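Local coordinates for citrate synthase (Metallosphaera sedula, PDB 6ABW), which probably condenses oxaloacetate with acetyl-CoA and water to give citrate and free CoA, feeding carbon into the tricarboxylic acid cycle, at residues 145-150 with 171-176. Sequence-based numbering, arbitrary orientation.
Sequences NVLRAK and ASFSRT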
loop_
_atom_site.group_PDB
_atom_site.type_symbol
_atom_site.label_atom_id
_atom_site.label_comp_id
_atom_site.label_asym_id
_atom_site.label_seq_id
_atom_site.Cartn_x
_atom_site.Cartn_y
_atom_site.Cartn_z
ATOM N N ASN A 145 3.321 12.227 -16.761
ATOM C CA ASN A 145 2.738 11.262 -17.686
ATOM C C ASN A 145 1.306 10.867 -17.373
ATOM O O ASN A 145 0.520 10.578 -18.243
ATOM C CB ASN A 145 3.695 10.120 -17.932
ATOM C CG ASN A 145 4.809 10.570 -18.880
ATOM O OD1 ASN A 145 4.537 10.882 -20.043
ATOM N ND2 ASN A 145 6.001 10.809 -18.319
ATOM N N VAL A 146 0.945 10.929 -16.059
ATOM C CA VAL A 146 -0.426 10.747 -15.653
ATOM C C VAL A 146 -1.286 11.882 -16.231
ATOM O O VAL A 146 -2.362 11.672 -16.795
ATOM C CB VAL A 146 -0.513 10.629 -14.102
ATOM C CG1 VAL A 146 -1.961 10.802 -13.584
ATOM C CG2 VAL A 146 0.010 9.277 -13.635
ATOM N N LEU A 147 -0.802 13.107 -16.150
ATOM C CA LEU A 147 -1.528 14.230 -16.727
ATOM C C LEU A 147 -1.697 14.013 -18.232
ATOM O O LEU A 147 -2.822 14.202 -18.812
ATOM C CB LEU A 147 -0.801 15.548 -16.407
ATOM C CG LEU A 147 -1.248 16.712 -17.352
ATOM C CD1 LEU A 147 -2.661 17.079 -17.027
ATOM C CD2 LEU A 147 -0.271 17.868 -17.177
ATOM N N ARG A 148 -0.580 13.669 -18.863
ATOM C CA ARG A 148 -0.570 13.590 -20.309
ATOM C C ARG A 148 -1.438 12.423 -20.852
ATOM O O ARG A 148 -2.202 12.563 -21.813
ATOM C CB ARG A 148 0.853 13.588 -20.789
ATOM C CG ARG A 148 1.504 14.957 -20.615
ATOM C CD ARG A 148 2.964 14.921 -21.014
ATOM N NE ARG A 148 3.129 14.884 -22.468
ATOM C CZ ARG A 148 3.084 15.950 -23.270
ATOM N NH1 ARG A 148 3.187 15.762 -24.565
ATOM N NH2 ARG A 148 2.837 17.187 -22.816
ATOM N N ALA A 149 -1.404 11.281 -20.187
ATOM C CA ALA A 149 -2.357 10.223 -20.461
ATOM C C ALA A 149 -3.801 10.605 -20.357
ATOM O O ALA A 149 -4.621 10.294 -21.240
ATOM C CB ALA A 149 -2.082 8.986 -19.660
ATOM N N LYS A 150 -4.144 11.285 -19.271
ATOM C CA LYS A 150 -5.524 11.672 -19.051
ATOM C C LYS A 150 -5.987 12.712 -20.107
ATOM O O LYS A 150 -7.147 12.685 -20.512
ATOM C CB LYS A 150 -5.733 12.155 -17.624
ATOM C CG LYS A 150 -5.707 11.016 -16.620
ATOM C CD LYS A 150 -5.857 11.519 -15.172
ATOM C CE LYS A 150 -7.275 11.940 -14.807
ATOM N NZ LYS A 150 -8.382 10.955 -15.000
ATOM N N ALA A 171 7.950 18.965 -19.037
ATOM C CA ALA A 171 7.465 17.629 -19.413
ATOM C C ALA A 171 5.946 17.612 -19.408
ATOM O O ALA A 171 5.286 17.118 -20.357
ATOM C CB ALA A 171 8.016 16.557 -18.463
ATOM N N SER A 172 5.348 18.209 -18.374
ATOM C CA SER A 172 3.887 18.269 -18.288
ATOM C C SER A 172 3.166 18.932 -19.484
ATOM O O SER A 172 2.125 18.441 -19.972
ATOM C CB SER A 172 3.455 18.972 -16.988
ATOM O OG SER A 172 3.823 18.190 -15.854
ATOM N N PHE A 173 3.723 20.079 -19.926
ATOM C CA PHE A 173 2.973 20.913 -20.826
ATOM C C PHE A 173 3.579 21.131 -22.231
ATOM O O PHE A 173 2.891 21.752 -23.098
ATOM C CB PHE A 173 2.819 22.275 -20.115
ATOM C CG PHE A 173 1.994 22.203 -18.846
ATOM C CD1 PHE A 173 0.698 21.736 -18.899
ATOM C CD2 PHE A 173 2.492 22.699 -17.669
ATOM C CE1 PHE A 173 -0.088 21.689 -17.740
ATOM C CE2 PHE A 173 1.722 22.627 -16.478
ATOM C CZ PHE A 173 0.461 22.118 -16.527
ATOM N N SER A 174 4.789 20.673 -22.449
ATOM C CA SER A 174 5.495 20.880 -23.773
ATOM C C SER A 174 5.561 22.372 -24.179
ATOM O O SER A 174 5.231 22.731 -25.298
ATOM C CB SER A 174 4.774 20.145 -24.896
ATOM O OG SER A 174 4.576 18.763 -24.626
ATOM N N ARG A 175 5.882 23.237 -23.248
ATOM C CA ARG A 175 6.172 24.615 -23.555
ATOM C C ARG A 175 7.123 25.019 -22.434
ATOM O O ARG A 175 7.223 24.328 -21.423
ATOM C CB ARG A 175 4.898 25.460 -23.586
ATOM C CG ARG A 175 4.336 25.671 -22.211
ATOM C CD ARG A 175 2.960 26.313 -22.183
ATOM N NE ARG A 175 2.451 26.180 -20.812
ATOM C CZ ARG A 175 2.860 26.898 -19.750
ATOM N NH1 ARG A 175 3.752 27.900 -19.857
ATOM N NH2 ARG A 175 2.328 26.631 -18.560
ATOM N N THR A 176 7.859 26.101 -22.611
ATOM C CA THR A 176 8.845 26.520 -21.610
ATOM C C THR A 176 8.098 27.419 -20.658
ATOM O O THR A 176 7.506 28.402 -21.058
ATOM C CB THR A 176 10.052 27.267 -22.220
ATOM O OG1 THR A 176 10.693 26.388 -23.123
ATOM C CG2 THR A 176 11.072 27.667 -21.169
#
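R148 and S172 meet where the last turn of helix 164-173 lies against helix 128-151, a helix-helix contact within the mainly helical citrate synthase fold. It is an example of a familiar situation at the carboxyl end of a helix: peptide oxygens there, left without the next turn's N-H groups, can be met by a cationic side chain from a neighbouring helix, and the helix dipole probably favours this.

The polar part centres on one guanidinium nitrogen. NH2 of R148 donates to O of S172 over 3.2 Å, with a fairly straight N-H...O angle of 158°. This oxygen lies at the guanidinium edge, in its plane, yet the donor stands well above the carbonyl plane rather than on a lone pair. NH2 of R148 also reaches OG of S174 at 3.0 Å, but this bond is weak and strongly bent at 126°. S174 is the first residue beyond the helix, and its positive phi marks the turn of the chain out of the helical path. A bend at chi3 (75°) helps bring the guanidinium of R148 to these acceptors, while its CD lies 3.3 Å from O of A171. Its NE is committed elsewhere, to O of K154 in the loop after helix 128-151, so the group ties its own helix exit to the end of the other helix. A leucine in its place lacks the guanidinium, and would probably leave O of S172 and O of K154 without these donors and the helix end without its cationic neighbour.

The apolar part lies beside this. L147 sends CD2 to 3.9 Å from CB of S172, while OG of S172 turns back to O of F168 in its own helix. F173 also meets the ring of F337. L147 and F173 cross at roughly a right angle, nearest at CD2 of L147 and CE1 of F173, 3.9 Å apart.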